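Local coordinates for protein ribonucleoside-diphosphate reductase (PDB 5IM3) that probably reduces ribonucleoside diphosphates to deoxyribonucleotides for DNA synthesis, as the large subunit of a dATP-binding, allosterically regulated class I ribonucleotide reductase, at residues D812-M823 / I837-Y848. Residues are numbered along the deposited sequence; the frame is centred on the assembly and turned at random.
Sequences DLKARGLWDPVM and IERIPQDLKDLY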
ATOM      1  N   ASP A 812      -1.447   0.261  46.430  1.00 67.69           N
ATOM      2  CA  ASP A 812      -0.097   0.820  46.421  1.00 70.04           C
ATOM      3  C   ASP A 812      -0.127   2.329  46.220  1.00 70.14           C
ATOM      4  O   ASP A 812       0.673   3.054  46.821  1.00 74.05           O
ATOM      5  CB  ASP A 812       0.747   0.156  45.331  1.00 69.07           C
ATOM      6  CG  ASP A 812       1.368  -1.155  45.781  1.00 68.67           C
ATOM      7  OD1 ASP A 812       1.695  -1.285  46.978  1.00 71.60           O
ATOM      8  OD2 ASP A 812       1.537  -2.055  44.931  1.00 67.85           O
ATOM      9  N   LEU A 813      -1.036   2.823  45.375  1.00 67.78           N
ATOM     10  CA  LEU A 813      -1.147   4.261  45.159  1.00 66.47           C
ATOM     11  C   LEU A 813      -1.593   4.994  46.413  1.00 70.87           C
ATOM     12  O   LEU A 813      -1.299   6.187  46.557  1.00 71.80           O
ATOM     13  CB  LEU A 813      -2.118   4.555  44.014  1.00 64.43           C
ATOM     14  CG  LEU A 813      -1.679   4.080  42.626  1.00 63.05           C
ATOM     15  CD1 LEU A 813      -2.792   4.280  41.605  1.00 59.06           C
ATOM     16  CD2 LEU A 813      -0.411   4.803  42.190  1.00 64.08           C
ATOM     17  N   LYS A 814      -2.291   4.314  47.325  1.00 76.56           N
ATOM     18  CA  LYS A 814      -2.644   4.939  48.594  1.00 80.31           C
ATOM     19  C   LYS A 814      -1.407   5.151  49.457  1.00 82.02           C
ATOM     20  O   LYS A 814      -1.213   6.229  50.029  1.00 84.03           O
ATOM     21  CB  LYS A 814      -3.668   4.082  49.333  1.00 80.56           C
ATOM     22  CG  LYS A 814      -5.039   4.081  48.703  1.00 79.66           C
ATOM     23  CD  LYS A 814      -5.968   3.186  49.489  1.00 81.69           C
ATOM     24  CE  LYS A 814      -7.413   3.413  49.115  1.00 82.30           C
ATOM     25  NZ  LYS A 814      -8.316   2.733  50.079  1.00 84.37           N
ATOM     26  N   ALA A 815      -0.556   4.127  49.562  1.00 83.23           N
ATOM     27  CA  ALA A 815       0.664   4.252  50.351  1.00 87.11           C
ATOM     28  C   ALA A 815       1.506   5.432  49.883  1.00 86.96           C
ATOM     29  O   ALA A 815       2.047   6.182  50.704  1.00 91.64           O
ATOM     30  CB  ALA A 815       1.469   2.955  50.272  1.00 86.94           C
ATOM     31  N   ARG A 816       1.628   5.614  48.568  1.00 81.47           N
ATOM     32  CA  ARG A 816       2.348   6.756  48.021  1.00 82.42           C
ATOM     33  C   ARG A 816       1.582   8.065  48.171  1.00 82.92           C
ATOM     34  O   ARG A 816       2.149   9.128  47.895  1.00 83.15           O
ATOM     35  CB  ARG A 816       2.650   6.524  46.539  1.00 81.50           C
ATOM     36  CG  ARG A 816       3.416   5.246  46.234  1.00 81.27           C
ATOM     37  CD  ARG A 816       4.857   5.323  46.710  1.00 85.67           C
ATOM     38  NE  ARG A 816       5.680   4.282  46.102  1.00 84.83           N
ATOM     39  CZ  ARG A 816       5.714   3.019  46.514  1.00 87.28           C
ATOM     40  NH1 ARG A 816       4.968   2.631  47.540  1.00 88.25           N
ATOM     41  NH2 ARG A 816       6.491   2.139  45.895  1.00 86.78           N
ATOM     42  N   GLY A 817       0.324   8.018  48.604  1.00 80.90           N
ATOM     43  CA  GLY A 817      -0.507   9.205  48.601  1.00 80.48           C
ATOM     44  C   GLY A 817      -0.913   9.667  47.222  1.00 80.25           C
ATOM     45  O   GLY A 817      -1.216  10.849  47.039  1.00 80.30           O
ATOM     46  N   LEU A 818      -0.932   8.760  46.241  1.00 82.79           N
ATOM     47  CA  LEU A 818      -1.204   9.095  44.848  1.00 81.79           C
ATOM     48  C   LEU A 818      -2.569   8.597  44.379  1.00 78.85           C
ATOM     49  O   LEU A 818      -2.791   8.462  43.172  1.00 76.26           O
ATOM     50  CB  LEU A 818      -0.108   8.524  43.944  1.00 80.91           C
ATOM     51  CG  LEU A 818       1.317   9.057  44.128  1.00 84.47           C
ATOM     52  CD1 LEU A 818       2.300   8.223  43.313  1.00 83.31           C
ATOM     53  CD2 LEU A 818       1.408  10.524  43.735  1.00 85.33           C
ATOM     54  N   TRP A 819      -3.486   8.318  45.302  1.00 76.23           N
ATOM     55  CA  TRP A 819      -4.836   7.883  44.955  1.00 74.65           C
ATOM     56  C   TRP A 819      -5.790   9.051  45.177  1.00 77.18           C
ATOM     57  O   TRP A 819      -6.104   9.400  46.320  1.00 78.97           O
ATOM     58  CB  TRP A 819      -5.248   6.664  45.779  1.00 75.11           C
ATOM     59  CG  TRP A 819      -6.583   6.095  45.379  1.00 73.65           C
ATOM     60  CD1 TRP A 819      -7.704   6.019  46.153  1.00 73.63           C
ATOM     61  CD2 TRP A 819      -6.937   5.533  44.105  1.00 69.52           C
ATOM     62  NE1 TRP A 819      -8.731   5.439  45.446  1.00 71.33           N
ATOM     63  CE2 TRP A 819      -8.286   5.133  44.187  1.00 69.60           C
ATOM     64  CE3 TRP A 819      -6.243   5.326  42.908  1.00 68.04           C
ATOM     65  CZ2 TRP A 819      -8.955   4.538  43.117  1.00 66.99           C
ATOM     66  CZ3 TRP A 819      -6.913   4.733  41.846  1.00 66.46           C
ATOM     67  CH2 TRP A 819      -8.253   4.348  41.960  1.00 64.42           C
ATOM     68  N   ASP A 820      -6.248   9.651  44.084  1.00 79.12           N
ATOM     69  CA  ASP A 820      -7.098  10.833  44.140  1.00 78.58           C
ATOM     70  C   ASP A 820      -7.877  10.917  42.835  1.00 75.22           C
ATOM     71  O   ASP A 820      -7.621  10.145  41.900  1.00 72.95           O
ATOM     72  CB  ASP A 820      -6.269  12.108  44.379  1.00 80.75           C
ATOM     73  CG  ASP A 820      -4.990  12.139  43.567  1.00 80.51           C
ATOM     74  OD1 ASP A 820      -5.037  11.825  42.361  1.00 78.50           O
ATOM     75  OD2 ASP A 820      -3.937  12.483  44.141  1.00 83.66           O
ATOM     76  N   PRO A 821      -8.851  11.827  42.744  1.00 71.61           N
ATOM     77  CA  PRO A 821      -9.661  11.908  41.516  1.00 70.65           C
ATOM     78  C   PRO A 821      -8.861  12.080  40.233  1.00 69.83           C
ATOM     79  O   PRO A 821      -9.208  11.452  39.223  1.00 70.17           O
ATOM     80  CB  PRO A 821     -10.564  13.116  41.790  1.00 73.34           C
ATOM     81  CG  PRO A 821     -10.750  13.097  43.261  1.00 75.67           C
ATOM     82  CD  PRO A 821      -9.441  12.620  43.838  1.00 74.99           C
ATOM     83  N   VAL A 822      -7.809  12.903  40.225  1.00 64.69           N
ATOM     84  CA  VAL A 822      -7.068  13.114  38.983  1.00 64.49           C
ATOM     85  C   VAL A 822      -6.390  11.821  38.544  1.00 62.71           C
ATOM     86  O   VAL A 822      -6.341  11.508  37.349  1.00 61.40           O
ATOM     87  CB  VAL A 822      -6.054  14.265  39.134  1.00 66.70           C
ATOM     88  CG1 VAL A 822      -6.769  15.573  39.455  1.00 69.00           C
ATOM     89  CG2 VAL A 822      -5.022  13.947  40.197  1.00 68.56           C
ATOM     90  N   MET A 823      -5.866  11.045  39.497  1.00 64.41           N
ATOM     91  CA  MET A 823      -5.269   9.758  39.156  1.00 63.18           C
ATOM     92  C   MET A 823      -6.296   8.837  38.510  1.00 62.01           C
ATOM     93  O   MET A 823      -5.988   8.135  37.541  1.00 59.55           O
ATOM     94  CB  MET A 823      -4.676   9.107  40.406  1.00 63.33           C
ATOM     95  CG  MET A 823      -4.074   7.727  40.171  1.00 61.92           C
ATOM     96  SD  MET A 823      -2.709   7.724  38.990  1.00 63.76           S
ATOM     97  CE  MET A 823      -1.500   8.731  39.852  1.00 65.40           C
ATOM     98  N   ILE A 837       2.463   8.083  32.933  1.00 84.04           N
ATOM     99  CA  ILE A 837       1.856   9.069  33.821  1.00 84.65           C
ATOM    100  C   ILE A 837       2.924   9.451  34.841  1.00 84.53           C
ATOM    101  O   ILE A 837       3.411   8.598  35.593  1.00 82.47           O
ATOM    102  CB  ILE A 837       0.558   8.578  34.480  1.00 82.38           C
ATOM    103  CG1 ILE A 837       0.827   7.714  35.700  1.00 83.45           C
ATOM    104  CG2 ILE A 837      -0.316   7.817  33.475  1.00 80.24           C
ATOM    105  CD1 ILE A 837      -0.458   7.097  36.230  1.00 82.60           C
ATOM    106  N   GLU A 838       3.295  10.728  34.832  1.00 84.37           N
ATOM    107  CA  GLU A 838       4.504  11.192  35.511  1.00 87.29           C
ATOM    108  C   GLU A 838       4.472  10.924  37.011  1.00 84.66           C
ATOM    109  O   GLU A 838       5.495  10.568  37.605  1.00 85.02           O
ATOM    110  CB  GLU A 838       4.701  12.689  35.243  1.00 92.41           C
ATOM    111  CG  GLU A 838       3.618  13.605  35.839  1.00 96.07           C
ATOM    112  CD  GLU A 838       2.222  13.303  35.316  1.00 96.77           C
ATOM    113  OE1 GLU A 838       2.097  12.982  34.113  1.00 96.53           O
ATOM    114  OE2 GLU A 838       1.255  13.349  36.107  1.00 97.48           O
ATOM    115  N   ARG A 839       3.313  11.104  37.649  1.00 79.00           N
ATOM    116  CA  ARG A 839       3.265  11.099  39.107  1.00 79.96           C
ATOM    117  C   ARG A 839       3.569   9.735  39.716  1.00 78.49           C
ATOM    118  O   ARG A 839       3.955   9.672  40.887  1.00 81.45           O
ATOM    119  CB  ARG A 839       1.897  11.582  39.581  1.00 81.55           C
ATOM    120  CG  ARG A 839       1.689  13.078  39.399  1.00 85.35           C
ATOM    121  CD  ARG A 839       0.247  13.451  39.650  1.00 85.04           C
ATOM    122  NE  ARG A 839      -0.157  13.138  41.019  1.00 85.98           N
ATOM    123  CZ  ARG A 839      -1.337  12.631  41.364  1.00 84.91           C
ATOM    124  NH1 ARG A 839      -2.254  12.355  40.445  1.00 81.61           N
ATOM    125  NH2 ARG A 839      -1.598  12.385  42.641  1.00 86.80           N
ATOM    126  N   ILE A 840       3.409   8.654  38.967  1.00 74.56           N
ATOM    127  CA  ILE A 840       3.660   7.319  39.518  1.00 72.41           C
ATOM    128  C   ILE A 840       5.155   7.023  39.431  1.00 73.89           C
ATOM    129  O   ILE A 840       5.740   7.152  38.344  1.00 73.80           O
ATOM    130  CB  ILE A 840       2.845   6.268  38.774  1.00 68.99           C
ATOM    131  CG1 ILE A 840       1.401   6.301  39.283  1.00 66.74           C
ATOM    132  CG2 ILE A 840       3.445   4.866  38.955  1.00 68.53           C
ATOM    133  CD1 ILE A 840       0.537   5.136  38.772  1.00 63.93           C
ATOM    134  N   PRO A 841       5.802   6.626  40.526  1.00 77.12           N
ATOM    135  CA  PRO A 841       7.238   6.336  40.464  1.00 79.34           C
ATOM    136  C   PRO A 841       7.527   5.104  39.621  1.00 76.13           C
ATOM    137  O   PRO A 841       6.654   4.277  39.348  1.00 73.87           O
ATOM    138  CB  PRO A 841       7.624   6.114  41.931  1.00 81.41           C
ATOM    139  CG  PRO A 841       6.356   5.715  42.602  1.00 78.84           C
ATOM    140  CD  PRO A 841       5.265   6.455  41.888  1.00 77.71           C
ATOM    141  N   GLN A 842       8.792   4.990  39.210  1.00 82.18           N
ATOM    142  CA  GLN A 842       9.167   3.969  38.238  1.00 81.17           C
ATOM    143  C   GLN A 842       9.006   2.562  38.798  1.00 80.62           C
ATOM    144  O   GLN A 842       8.752   1.623  38.035  1.00 78.67           O
ATOM    145  CB  GLN A 842      10.607   4.193  37.770  1.00 85.01           C
ATOM    146  CG  GLN A 842      10.995   3.375  36.542  1.00 84.93           C
ATOM    147  CD  GLN A 842      10.179   3.735  35.314  1.00 83.37           C
ATOM    148  OE1 GLN A 842       9.833   4.897  35.103  1.00 84.95           O
ATOM    149  NE2 GLN A 842       9.863   2.734  34.498  1.00 81.11           N
ATOM    150  N   ASP A 843       9.146   2.389  40.115  1.00 83.45           N
ATOM    151  CA  ASP A 843       8.980   1.061  40.698  1.00 83.96           C
ATOM    152  C   ASP A 843       7.551   0.555  40.534  1.00 80.17           C
ATOM    153  O   ASP A 843       7.334  -0.656  40.397  1.00 75.28           O
ATOM    154  CB  ASP A 843       9.365   1.077  42.177  1.00 88.47           C
ATOM    155  CG  ASP A 843       8.428   1.923  43.013  1.00 92.37           C
ATOM    156  OD1 ASP A 843       8.118   3.057  42.592  1.00 94.14           O
ATOM    157  OD2 ASP A 843       7.998   1.449  44.086  1.00 93.07           O
ATOM    158  N   LEU A 844       6.568   1.458  40.546  1.00 78.83           N
ATOM    159  CA  LEU A 844       5.182   1.056  40.327  1.00 74.26           C
ATOM    160  C   LEU A 844       4.839   0.962  38.848  1.00 68.76           C
ATOM    161  O   LEU A 844       3.982   0.158  38.469  1.00 66.49           O
ATOM    162  CB  LEU A 844       4.231   2.032  41.026  1.00 74.83           C
ATOM    163  CG  LEU A 844       3.759   1.620  42.424  1.00 76.16           C
ATOM    164  CD1 LEU A 844       4.920   1.140  43.282  1.00 78.49           C
ATOM    165  CD2 LEU A 844       3.039   2.782  43.106  1.00 77.07           C
ATOM    166  N   LYS A 845       5.479   1.770  37.999  1.00 65.41           N
ATOM    167  CA  LYS A 845       5.291   1.610  36.561  1.00 62.71           C
ATOM    168  C   LYS A 845       5.707   0.213  36.115  1.00 63.32           C
ATOM    169  O   LYS A 845       5.078  -0.380  35.230  1.00 58.15           O
ATOM    170  CB  LYS A 845       6.083   2.673  35.799  1.00 63.60           C
ATOM    171  CG  LYS A 845       5.493   4.076  35.860  1.00 65.61           C
ATOM    172  CD  LYS A 845       6.207   5.005  34.889  1.00 64.65           C
ATOM    173  CE  LYS A 845       5.477   6.324  34.732  1.00 64.66           C
ATOM    174  NZ  LYS A 845       5.517   7.132  35.979  1.00 68.80           N
ATOM    175  N   ASP A 846       6.763  -0.331  36.725  1.00 73.43           N
ATOM    176  CA  ASP A 846       7.222  -1.674  36.387  1.00 74.80           C
ATOM    177  C   ASP A 846       6.337  -2.742  37.019  1.00 71.57           C
ATOM    178  O   ASP A 846       5.988  -3.733  36.366  1.00 67.80           O
ATOM    179  CB  ASP A 846       8.673  -1.858  36.838  1.00 79.38           C
ATOM    180  CG  ASP A 846       9.621  -0.893  36.154  1.00 84.37           C
ATOM    181  OD1 ASP A 846       9.328  -0.488  35.009  1.00 84.18           O
ATOM    182  OD2 ASP A 846      10.658  -0.540  36.758  1.00 89.30           O
ATOM    183  N   LEU A 847       5.962  -2.553  38.286  1.00 66.32           N
ATOM    184  CA  LEU A 847       5.193  -3.572  38.993  1.00 65.75           C
ATOM    185  C   LEU A 847       3.805  -3.745  38.398  1.00 62.97           C
ATOM    186  O   LEU A 847       3.255  -4.852  38.431  1.00 63.76           O
ATOM    187  CB  LEU A 847       5.090  -3.212  40.475  1.00 66.91           C
ATOM    188  CG  LEU A 847       4.215  -4.134  41.329  1.00 65.22           C
ATOM    189  CD1 LEU A 847       4.765  -5.548  41.336  1.00 63.07           C
ATOM    190  CD2 LEU A 847       4.106  -3.584  42.743  1.00 66.97           C
ATOM    191  N   TYR A 848       3.221  -2.679  37.860  1.00 57.79           N
ATOM    192  CA  TYR A 848       1.891  -2.726  37.273  1.00 57.04           C
ATOM    193  C   TYR A 848       1.936  -2.583  35.759  1.00 56.17           C
ATOM    194  O   TYR A 848       0.988  -2.106  35.136  1.00 52.39           O
ATOM    195  CB  TYR A 848       0.995  -1.679  37.923  1.00 57.87           C
ATOM    196  CG  TYR A 848       0.686  -2.096  39.334  1.00 60.53           C
ATOM    197  CD1 TYR A 848      -0.369  -2.944  39.603  1.00 58.43           C
ATOM    198  CD2 TYR A 848       1.488  -1.700  40.387  1.00 61.67           C
ATOM    199  CE1 TYR A 848      -0.641  -3.355  40.883  1.00 59.34           C
ATOM    200  CE2 TYR A 848       1.223  -2.106  41.669  1.00 63.37           C
ATOM    201  CZ  TYR A 848       0.159  -2.936  41.915  1.00 61.39           C
ATOM    202  OH  TYR A 848      -0.114  -3.348  43.199  1.00 61.98           O
TER
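Arg839 reaches from the turn 837-840 to the loop ahead of helix 821-829, where its guanidinium meets the carboxylate of Asp820. Along the arginine, CB, CG and CD lead away from the turn, and a bend at chi3 (62°) swings Arg839 NE to within 4.1 Å of Leu818 CD2. Beyond CZ the two nitrogens part: NH1 packs obliquely against Val822 CG2 and has Met823 CE over one guanidinium face, whereas Arg839 NH2 donates to Asp820 OD2 at 2.8 Å, on the syn lone pair. The two flat groups are nearly coplanar, 23° apart, and weak bonds from both nitrogens go to OD1. Asp820 OD1 also caps the helix, accepting from Met823 N at 3.1 Å. Asp47 of the second subunit packs on the same arginine.

Between the polar ends lies an apolar layer in which Leu813 CD2 touches Ile840 CD1 at 3.6 Å, Met823 SD meets Ile837 CD1, and Leu818 CD1 rests on Pro841 CD (3.7 Å). At the far end Asp812 OD2 lies 2.7 Å from Tyr848 OH, at the ring edge; Asp812 OD1 is hydrogen-bonded to His673 NE2. Nearby, Arg816 NH2 pairs with Asp843 OD2 in a salt bridge whose modelled separation of 2.5 Å is doubtfully short.

Away from the nucleotide sites, this packing joins helices 807-815, 821-829 and 842-847 of the reductase. Asp820 couples a helix cap to an ion pair, and the positive guanidinium would probably stabilise its carboxylate as the anion.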